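Local coordinates for acetolactate synthase isozyme 1 large subunit (Escherichia coli, PDB 6LPI), which belongs to the thiamine diphosphate-dependent enzyme family and binds thiamine diphosphate, a magnesium ion and flavin-adenine dinucleotide, at residues Leu56-Gln61 / Glu453-Ser458; Arg230-Lys235 / Pro336-Gln341; Ala425-Ala430 / Asn460-Lys465. One frame throughout, in Å; residues are numbered along the deposited sequence.

Interaction 1. Residues Leu56-Gln61 / Glu453-Ser458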
loop_
_atom_site.group_PDB
_atom_site.type_symbol
_atom_site.label_atom_id
_atom_site.label_comp_id
_atom_site.label_asym_id
_atom_site.label_seq_id
_atom_site.Cartn_x
_atom_site.Cartn_y
_atom_site.Cartn_z
ATOM N N LEU B 56 18.171 -9.780 10.997
ATOM C CA LEU B 56 18.266 -8.775 12.051
ATOM C C LEU B 56 18.354 -7.390 11.417
ATOM O O LEU B 56 19.377 -7.023 10.824
ATOM C CB LEU B 56 19.467 -9.041 12.950
ATOM C CG LEU B 56 19.688 -8.147 14.163
ATOM C CD1 LEU B 56 18.408 -8.060 14.993
ATOM C CD2 LEU B 56 20.834 -8.667 14.999
ATOM N N ALA B 57 17.256 -6.652 11.483
ATOM C CA ALA B 57 17.263 -5.268 11.066
ATOM C C ALA B 57 18.060 -4.433 12.065
ATOM O O ALA B 57 18.500 -4.898 13.126
ATOM C CB ALA B 57 15.831 -4.740 10.968
ATOM N N ARG B 58 18.261 -3.177 11.710
ATOM C CA ARG B 58 18.894 -2.240 12.616
ATOM C C ARG B 58 17.906 -1.259 13.215
ATOM O O ARG B 58 18.279 -0.473 14.085
ATOM C CB ARG B 58 20.016 -1.493 11.896
ATOM C CG ARG B 58 21.375 -2.076 12.177
ATOM C CD ARG B 58 21.681 -3.226 11.267
ATOM N NE ARG B 58 23.019 -3.697 11.548
ATOM C CZ ARG B 58 23.427 -4.935 11.315
ATOM N NH1 ARG B 58 22.587 -5.825 10.787
ATOM N NH2 ARG B 58 24.676 -5.271 11.600
ATOM N N HIS B 59 16.652 -1.304 12.798
ATOM C CA HIS B 59 15.649 -0.412 13.348
ATOM C C HIS B 59 14.328 -1.061 12.987
ATOM O O HIS B 59 14.184 -1.582 11.874
ATOM C CB HIS B 59 15.746 1.002 12.733
ATOM C CG HIS B 59 14.815 2.009 13.340
ATOM N ND1 HIS B 59 13.449 1.986 13.150
ATOM C CD2 HIS B 59 15.067 3.099 14.105
ATOM C CE1 HIS B 59 12.895 2.993 13.803
ATOM N NE2 HIS B 59 13.855 3.685 14.390
ATOM N N GLU B 60 13.382 -1.073 13.933
ATOM C CA GLU B 60 12.203 -1.890 13.693
ATOM C C GLU B 60 11.406 -1.346 12.515
ATOM O O GLU B 60 10.780 -2.125 11.786
ATOM C CB GLU B 60 11.351 -2.003 14.960
ATOM C CG GLU B 60 12.017 -2.808 16.101
ATOM C CD GLU B 60 12.864 -1.940 17.034
ATOM O OE1 GLU B 60 13.179 -0.788 16.640
ATOM O OE2 GLU B 60 13.202 -2.395 18.157
ATOM N N GLN B 61 11.497 -0.035 12.247
ATOM C CA GLN B 61 10.914 0.482 11.014
ATOM C C GLN B 61 11.529 -0.218 9.807
ATOM O O GLN B 61 10.819 -0.623 8.871
ATOM C CB GLN B 61 11.150 1.980 10.900
ATOM C CG GLN B 61 10.155 2.628 9.974
ATOM C CD GLN B 61 10.544 4.007 9.534
ATOM O OE1 GLN B 61 11.004 4.196 8.402
ATOM N NE2 GLN B 61 10.373 4.983 10.420
ATOM N N GLU B 453 19.986 0.627 7.677
ATOM C CA GLU B 453 19.777 -0.648 7.019
ATOM C C GLU B 453 20.826 -0.913 5.960
ATOM O O GLU B 453 20.896 -2.044 5.459
ATOM C CB GLU B 453 18.372 -0.724 6.439
ATOM C CG GLU B 453 17.269 -0.532 7.518
ATOM C CD GLU B 453 17.431 -1.448 8.723
ATOM O OE1 GLU B 453 17.840 -2.609 8.535
ATOM O OE2 GLU B 453 17.198 -0.998 9.866
ATOM N N MET B 454 21.663 0.083 5.637
ATOM C CA MET B 454 22.840 -0.197 4.822
ATOM C C MET B 454 23.617 -1.371 5.383
ATOM O O MET B 454 24.015 -2.272 4.634
ATOM C CB MET B 454 23.734 1.034 4.726
ATOM C CG MET B 454 23.439 1.874 3.510
ATOM S SD MET B 454 24.567 3.265 3.298
ATOM C CE MET B 454 23.770 4.126 1.946
ATOM N N ALA B 455 23.793 -1.406 6.709
ATOM C CA ALA B 455 24.467 -2.542 7.334
ATOM C C ALA B 455 23.762 -3.841 6.979
ATOM O O ALA B 455 24.395 -4.809 6.522
ATOM C CB ALA B 455 24.525 -2.350 8.850
ATOM N N THR B 456 22.431 -3.851 7.136
ATOM C CA THR B 456 21.623 -5.009 6.777
ATOM C C THR B 456 21.882 -5.450 5.346
ATOM O O THR B 456 21.962 -6.652 5.063
ATOM C CB THR B 456 20.139 -4.693 6.995
ATOM O OG1 THR B 456 19.943 -4.229 8.339
ATOM C CG2 THR B 456 19.281 -5.906 6.746
ATOM N N ALA B 457 22.077 -4.493 4.437
ATOM C CA ALA B 457 22.311 -4.863 3.043
ATOM C C ALA B 457 23.652 -5.559 2.874
ATOM O O ALA B 457 23.750 -6.577 2.176
ATOM C CB ALA B 457 22.235 -3.628 2.148
ATOM N N SER B 458 24.694 -5.041 3.513
ATOM C CA SER B 458 26.005 -5.594 3.213
ATOM C C SER B 458 26.204 -6.938 3.890
ATOM O O SER B 458 26.775 -7.859 3.289
ATOM C CB SER B 458 27.094 -4.603 3.618
ATOM O OG SER B 458 27.144 -4.474 5.015
#

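Interaction 2. Residues Arg230-Lys235 / Pro336-Gln341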
loop_
_atom_site.group_PDB
_atom_site.type_symbol
_atom_site.label_atom_id
_atom_site.label_comp_id
_atom_site.label_asym_id
_atom_site.label_seq_id
_atom_site.Cartn_x
_atom_site.Cartn_y
_atom_site.Cartn_z
ATOM N N ARG B 230 -4.437 -6.872 -19.723
ATOM C CA ARG B 230 -3.865 -6.676 -21.051
ATOM C C ARG B 230 -4.832 -7.131 -22.137
ATOM O O ARG B 230 -5.082 -6.403 -23.106
ATOM C CB ARG B 230 -2.539 -7.443 -21.156
ATOM C CG ARG B 230 -1.682 -7.065 -22.357
ATOM C CD ARG B 230 -0.483 -7.998 -22.542
ATOM N NE ARG B 230 0.412 -7.547 -23.616
ATOM C CZ ARG B 230 1.606 -6.984 -23.438
ATOM N NH1 ARG B 230 2.086 -6.797 -22.210
ATOM N NH2 ARG B 230 2.317 -6.610 -24.495
ATOM N N GLU B 231 -5.428 -8.310 -21.959
ATOM C CA GLU B 231 -6.358 -8.838 -22.948
ATOM C C GLU B 231 -7.495 -7.866 -23.179
ATOM O O GLU B 231 -7.829 -7.549 -24.323
ATOM C CB GLU B 231 -6.881 -10.198 -22.495
ATOM C CG GLU B 231 -7.781 -10.890 -23.489
ATOM C CD GLU B 231 -8.225 -12.260 -22.998
ATOM O OE1 GLU B 231 -8.031 -12.563 -21.802
ATOM O OE2 GLU B 231 -8.736 -13.054 -23.814
ATOM N N LEU B 232 -8.057 -7.323 -22.097
ATOM C CA LEU B 232 -9.145 -6.359 -22.229
ATOM C C LEU B 232 -8.680 -5.089 -22.910
ATOM O O LEU B 232 -9.311 -4.621 -23.869
ATOM C CB LEU B 232 -9.716 -6.023 -20.863
ATOM C CG LEU B 232 -10.649 -4.822 -20.950
ATOM C CD1 LEU B 232 -12.047 -5.204 -21.460
ATOM C CD2 LEU B 232 -10.718 -4.133 -19.605
ATOM N N ALA B 233 -7.563 -4.531 -22.445
ATOM C CA ALA B 233 -7.088 -3.273 -23.004
ATOM C C ALA B 233 -6.881 -3.389 -24.504
ATOM O O ALA B 233 -7.255 -2.485 -25.264
ATOM C CB ALA B 233 -5.799 -2.839 -22.309
ATOM N N GLU B 234 -6.326 -4.513 -24.955
ATOM C CA GLU B 234 -6.017 -4.650 -26.365
ATOM C C GLU B 234 -7.227 -5.025 -27.195
ATOM O O GLU B 234 -7.379 -4.522 -28.315
ATOM C CB GLU B 234 -4.920 -5.691 -26.544
ATOM C CG GLU B 234 -3.582 -5.180 -26.050
ATOM C CD GLU B 234 -2.556 -6.255 -25.980
ATOM O OE1 GLU B 234 -1.411 -5.959 -25.598
ATOM O OE2 GLU B 234 -2.907 -7.418 -26.255
ATOM N N LYS B 235 -8.118 -5.856 -26.653
ATOM C CA LYS B 235 -9.312 -6.256 -27.395
ATOM C C LYS B 235 -10.169 -5.046 -27.727
ATOM O O LYS B 235 -10.406 -4.743 -28.900
ATOM C CB LYS B 235 -10.104 -7.276 -26.582
ATOM C CG LYS B 235 -11.444 -7.721 -27.143
ATOM C CD LYS B 235 -11.650 -9.164 -26.771
ATOM C CE LYS B 235 -13.103 -9.518 -26.636
ATOM N NZ LYS B 235 -13.757 -10.079 -27.838
ATOM N N PRO B 336 -15.241 -11.809 -22.841
ATOM C CA PRO B 336 -15.965 -12.406 -23.981
ATOM C C PRO B 336 -17.218 -11.645 -24.391
ATOM O O PRO B 336 -17.785 -11.946 -25.444
ATOM C CB PRO B 336 -16.313 -13.817 -23.483
ATOM C CG PRO B 336 -16.236 -13.738 -22.020
ATOM C CD PRO B 336 -15.142 -12.765 -21.725
ATOM N N LEU B 337 -17.701 -10.718 -23.579
ATOM C CA LEU B 337 -18.865 -9.919 -23.921
ATOM C C LEU B 337 -18.503 -8.544 -24.462
ATOM O O LEU B 337 -19.403 -7.801 -24.870
ATOM C CB LEU B 337 -19.792 -9.793 -22.709
ATOM C CG LEU B 337 -20.525 -11.113 -22.448
ATOM C CD1 LEU B 337 -19.852 -11.978 -21.375
ATOM C CD2 LEU B 337 -21.954 -10.841 -22.100
ATOM N N VAL B 338 -17.222 -8.188 -24.460
ATOM C CA VAL B 338 -16.762 -6.885 -24.931
ATOM C C VAL B 338 -16.402 -7.016 -26.403
ATOM O O VAL B 338 -15.565 -7.844 -26.764
ATOM C CB VAL B 338 -15.546 -6.400 -24.131
ATOM C CG1 VAL B 338 -14.883 -5.218 -24.850
ATOM C CG2 VAL B 338 -15.902 -6.104 -22.675
ATOM N N GLU B 339 -17.030 -6.217 -27.260
ATOM C CA GLU B 339 -16.669 -6.269 -28.672
ATOM C C GLU B 339 -15.266 -5.705 -28.904
ATOM O O GLU B 339 -14.718 -4.957 -28.090
ATOM C CB GLU B 339 -17.685 -5.509 -29.519
ATOM C CG GLU B 339 -19.086 -6.099 -29.478
ATOM C CD GLU B 339 -20.175 -5.038 -29.529
ATOM O OE1 GLU B 339 -19.840 -3.838 -29.642
ATOM O OE2 GLU B 339 -21.368 -5.406 -29.458
ATOM N N ALA B 340 -14.670 -6.123 -30.021
ATOM C CA ALA B 340 -13.328 -5.711 -30.442
ATOM C C ALA B 340 -13.424 -4.641 -31.530
ATOM O O ALA B 340 -13.595 -4.963 -32.707
ATOM C CB ALA B 340 -12.535 -6.922 -30.919
ATOM N N GLN B 341 -13.345 -3.358 -31.134
ATOM C CA GLN B 341 -13.471 -2.123 -31.912
ATOM C C GLN B 341 -12.118 -1.459 -32.158
ATOM O O GLN B 341 -11.300 -1.343 -31.235
ATOM C CB GLN B 341 -14.372 -1.112 -31.205
ATOM C CG GLN B 341 -15.613 -1.683 -30.574
ATOM C CD GLN B 341 -16.535 -0.592 -30.057
ATOM O OE1 GLN B 341 -16.588 0.504 -30.618
ATOM N NE2 GLN B 341 -17.263 -0.885 -28.983
#

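Interaction 3. Residues Ala425-Ala430 / Asn460-Lys465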
loop_
_atom_site.group_PDB
_atom_site.type_symbol
_atom_site.label_atom_id
_atom_site.label_comp_id
_atom_site.label_asym_id
_atom_site.label_seq_id
_atom_site.Cartn_x
_atom_site.Cartn_y
_atom_site.Cartn_z
ATOM N N ALA B 425 12.834 -1.603 1.733
ATOM C CA ALA B 425 12.011 -2.318 0.760
ATOM C C ALA B 425 12.875 -3.062 -0.253
ATOM O O ALA B 425 12.607 -4.225 -0.578
ATOM C CB ALA B 425 11.072 -1.347 0.055
ATOM N N ALA B 426 13.929 -2.417 -0.749
ATOM C CA ALA B 426 14.820 -3.091 -1.682
ATOM C C ALA B 426 15.505 -4.278 -1.021
ATOM O O ALA B 426 15.687 -5.332 -1.645
ATOM C CB ALA B 426 15.856 -2.102 -2.226
ATOM N N ILE B 427 15.870 -4.137 0.251
ATOM C CA ILE B 427 16.486 -5.251 0.963
ATOM C C ILE B 427 15.531 -6.444 0.990
ATOM O O ILE B 427 15.917 -7.589 0.694
ATOM C CB ILE B 427 16.897 -4.797 2.375
ATOM C CG1 ILE B 427 18.092 -3.859 2.262
ATOM C CG2 ILE B 427 17.235 -5.986 3.255
ATOM C CD1 ILE B 427 18.355 -3.058 3.491
ATOM N N GLY B 428 14.255 -6.183 1.309
ATOM C CA GLY B 428 13.268 -7.252 1.304
ATOM C C GLY B 428 13.121 -7.894 -0.065
ATOM O O GLY B 428 13.136 -9.125 -0.195
ATOM N N ALA B 429 12.984 -7.066 -1.105
ATOM C CA ALA B 429 12.876 -7.589 -2.465
ATOM C C ALA B 429 14.064 -8.473 -2.830
ATOM O O ALA B 429 13.907 -9.480 -3.538
ATOM C CB ALA B 429 12.747 -6.443 -3.468
ATOM N N ALA B 430 15.272 -8.068 -2.428
ATOM C CA ALA B 430 16.449 -8.888 -2.688
ATOM C C ALA B 430 16.303 -10.241 -2.022
ATOM O O ALA B 430 16.468 -11.284 -2.665
ATOM C CB ALA B 430 17.707 -8.182 -2.190
ATOM N N ASN B 460 24.082 -9.293 4.592
ATOM C CA ASN B 460 23.449 -10.362 3.834
ATOM C C ASN B 460 23.896 -10.399 2.394
ATOM O O ASN B 460 23.377 -11.215 1.625
ATOM C CB ASN B 460 21.924 -10.262 3.913
ATOM C CG ASN B 460 21.406 -10.600 5.289
ATOM O OD1 ASN B 460 21.343 -9.744 6.180
ATOM N ND2 ASN B 460 21.068 -11.878 5.488
ATOM N N GLN B 461 24.849 -9.543 2.028
ATOM C CA GLN B 461 25.428 -9.494 0.692
ATOM C C GLN B 461 24.332 -9.538 -0.367
ATOM O O GLN B 461 24.314 -10.387 -1.260
ATOM C CB GLN B 461 26.453 -10.616 0.514
ATOM C CG GLN B 461 27.750 -10.265 1.206
ATOM C CD GLN B 461 28.483 -9.128 0.482
ATOM O OE1 GLN B 461 28.879 -9.270 -0.683
ATOM N NE2 GLN B 461 28.569 -7.967 1.133
ATOM N N LEU B 462 23.418 -8.578 -0.257
ATOM C CA LEU B 462 22.276 -8.520 -1.155
ATOM C C LEU B 462 22.585 -7.650 -2.359
ATOM O O LEU B 462 23.416 -6.741 -2.308
ATOM C CB LEU B 462 21.007 -8.013 -0.464
ATOM C CG LEU B 462 20.659 -8.725 0.835
ATOM C CD1 LEU B 462 19.692 -7.906 1.727
ATOM C CD2 LEU B 462 20.130 -10.124 0.497
ATOM N N ASP B 463 21.887 -7.942 -3.445
ATOM C CA ASP B 463 22.197 -7.395 -4.759
ATOM C C ASP B 463 21.430 -6.100 -4.992
ATOM O O ASP B 463 20.737 -5.951 -6.003
ATOM C CB ASP B 463 21.830 -8.468 -5.787
ATOM C CG ASP B 463 22.660 -8.424 -7.051
ATOM O OD1 ASP B 463 23.377 -7.434 -7.275
ATOM O OD2 ASP B 463 22.599 -9.406 -7.826
ATOM N N VAL B 464 21.573 -5.126 -4.089
ATOM C CA VAL B 464 20.783 -3.893 -4.159
ATOM C C VAL B 464 21.711 -2.720 -4.457
ATOM O O VAL B 464 22.692 -2.483 -3.745
ATOM C CB VAL B 464 19.914 -3.656 -2.891
ATOM C CG1 VAL B 464 19.210 -4.936 -2.446
ATOM C CG2 VAL B 464 20.643 -3.037 -1.748
ATOM N N LYS B 465 21.352 -1.950 -5.470
ATOM C CA LYS B 465 22.147 -0.829 -5.944
ATOM C C LYS B 465 21.377 0.453 -5.671
ATOM O O LYS B 465 20.343 0.704 -6.300
ATOM C CB LYS B 465 22.450 -0.981 -7.430
ATOM C CG LYS B 465 22.876 -2.408 -7.852
ATOM C CD LYS B 465 24.397 -2.581 -7.643
ATOM C CE LYS B 465 24.954 -3.948 -8.034
ATOM N NZ LYS B 465 24.877 -5.005 -7.029
#

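Interaction 1. Residues Leu56-Gln61 / Glu453-Ser458
The carboxylate of Glu453 reaches the backbone of Arg58, while the side chain of Arg58 runs the other way, over Ala455 and Thr456. Glu453 has its CG anti to the carbonyl carbon (chi1 -58°), and a bend at chi2 turns the carboxylate toward the loop. Arg58 N donates to Glu453 OE2 over 3.0 Å, on the syn lone pair of that oxygen. The same N-H also makes a weak, straighter bond to Glu453 OE1, so it is shared between both oxygens. His59 N comes to 3.0 Å from Glu453 OE2 as well. On its own helix Thr456 OG1 donates to Glu453 OE1 at 2.7 Å, from the syn side but 33° out of the carboxylate plane. This helps to fix the rotation of the acid.

The Arg58 chain bends at chi2 and slides past Thr456 in the opposite direction. Its CD lies 3.5 Å from Thr456 OG1. The methyl of Ala455 sits over one face of the guanidinium, offset toward its rim, with CB 3.4 Å from Arg58 NE. The charged end goes on to a salt bridge between Arg58 NH2 and Glu459 OE1.

Just beyond, His59 is the N-cap of helix 60-74. Its ND1 accepts Gln61 N at 3.0 Å, close to the ring plane. The contact joins the N-terminal and C-terminal thiamine diphosphate-binding domains through the loop that leads from strand 53-56 into helix 60-74, whose first residue, Glu60, lines a thiamine diphosphate pocket.

Interaction 2. Residues Arg230-Lys235 / Pro336-Gln341
Leu232 and Lys235, on the last turn of helix 226-235, meet Val338 and Ala340 in the loop that follows helix 327-334. The helix belongs to the central domain, a Rossmann-like fold with a six-stranded parallel sheet in the order 3-2-1-4-5-6. The loop leads away toward helix 344-354.

The apolar part has two pairs. Leu232 carries its CG anti to the backbone N (chi1 169°), and its CD1 then comes within 4.1 Å of Val338 CG2. The two side chains cross at about a right angle. Val338 also rests on Ile208 of helix 198-210, and Leu232 on Leu216 of strand 214-218, so this side of the contact is buried. Nearer the surface, Lys235 CG lies 4.0 Å from Ala340 CB.

The polar part is slight. The Lys235 chain bends at chi2 and again at chi4, which brings both CE and NZ of Lys235 close to Val338 O, at 3.0 and 3.1 Å. Asn209, near the end of helix 198-210, also holds the loop. Its side chain bonds to Leu337 O and Glu339 N, and its backbone O accepts Gln341 NE2.

The remaining link is from backbone to backbone. Ala340 CA makes a CA-H...O contact with Lys235 O, 3.4 Å long and with an angle of 138° at the hydrogen.

Interaction 3. Residues Ala425-Ala430 / Asn460-Lys465
In the C-terminal thiamine diphosphate-binding domain, an alpha/beta fold, Ala426, Ile427 and Ala430 of helix 422-432 pack against Leu462, in the loop before strand 464-470, and Val464, the first residue of that strand. The contact is buried and made by hydrocarbon groups. Ala426 and Ala430 are one helical turn apart, and both point toward segment 460-465. Val464 holds CG1 anti to its carbonyl carbon (chi1 -44°). That methyl lies 3.6 Å from Ala430 CB and reaches the helix backbone at Ala426 O. The two CB atoms of Ala426 and Val464 are 4.4 Å apart.

Leu462 meets the same methyl of Ala430 next to Val464. Its CB is 3.7 Å from Ala430 CB. Its CD1 extends to Ile427 CG2, at 3.5 Å. The side chains of Ile427 and Leu462 cross at about a right angle.

Between helix 453-459 and strand 464-470 the backbone makes two turns. Gln461, with positive phi, closes the helix in a Schellman motif. Asp463 then centres an inverse gamma turn, with a weak bond from Val464 N to Leu462 O. Lys465 points away from helix 422-432, and its NZ forms a salt bridge with Asp463 OD1 at 2.9 Å, nearly in line with the C-O bond. Gly532 O is a further acceptor for this NZ.

Strand 464-470 runs between strands 438-443 and 534-539. Helix 422-432 packs on its beginning: Ala426 and Ala429 also touch Val438, while Ile427 also touches helix 453-459 and Ile66 of helix 60-74.

From the N terminus, the chain leaves strand 53-56 at 56-61 and meets its partner almost 400 residues later, at 453-458. Interaction 1 so closes a long loop that ties the two thiamine diphosphate-binding domains together. Interaction 2 falls wholly within this loop. It closes a shorter one, about 100 residues long, that starts on a helix of the central domain, some 46 Å away between centres. Interaction 3 opens at 425-430, before interaction 1 closes, and ends at 460-465, so these two cross. They also touch. Ile427 packs on Thr456, and Ala457 O probably accepts Leu462 N. Helix 453-459 touches both the 56-61 loop and helix 422-432.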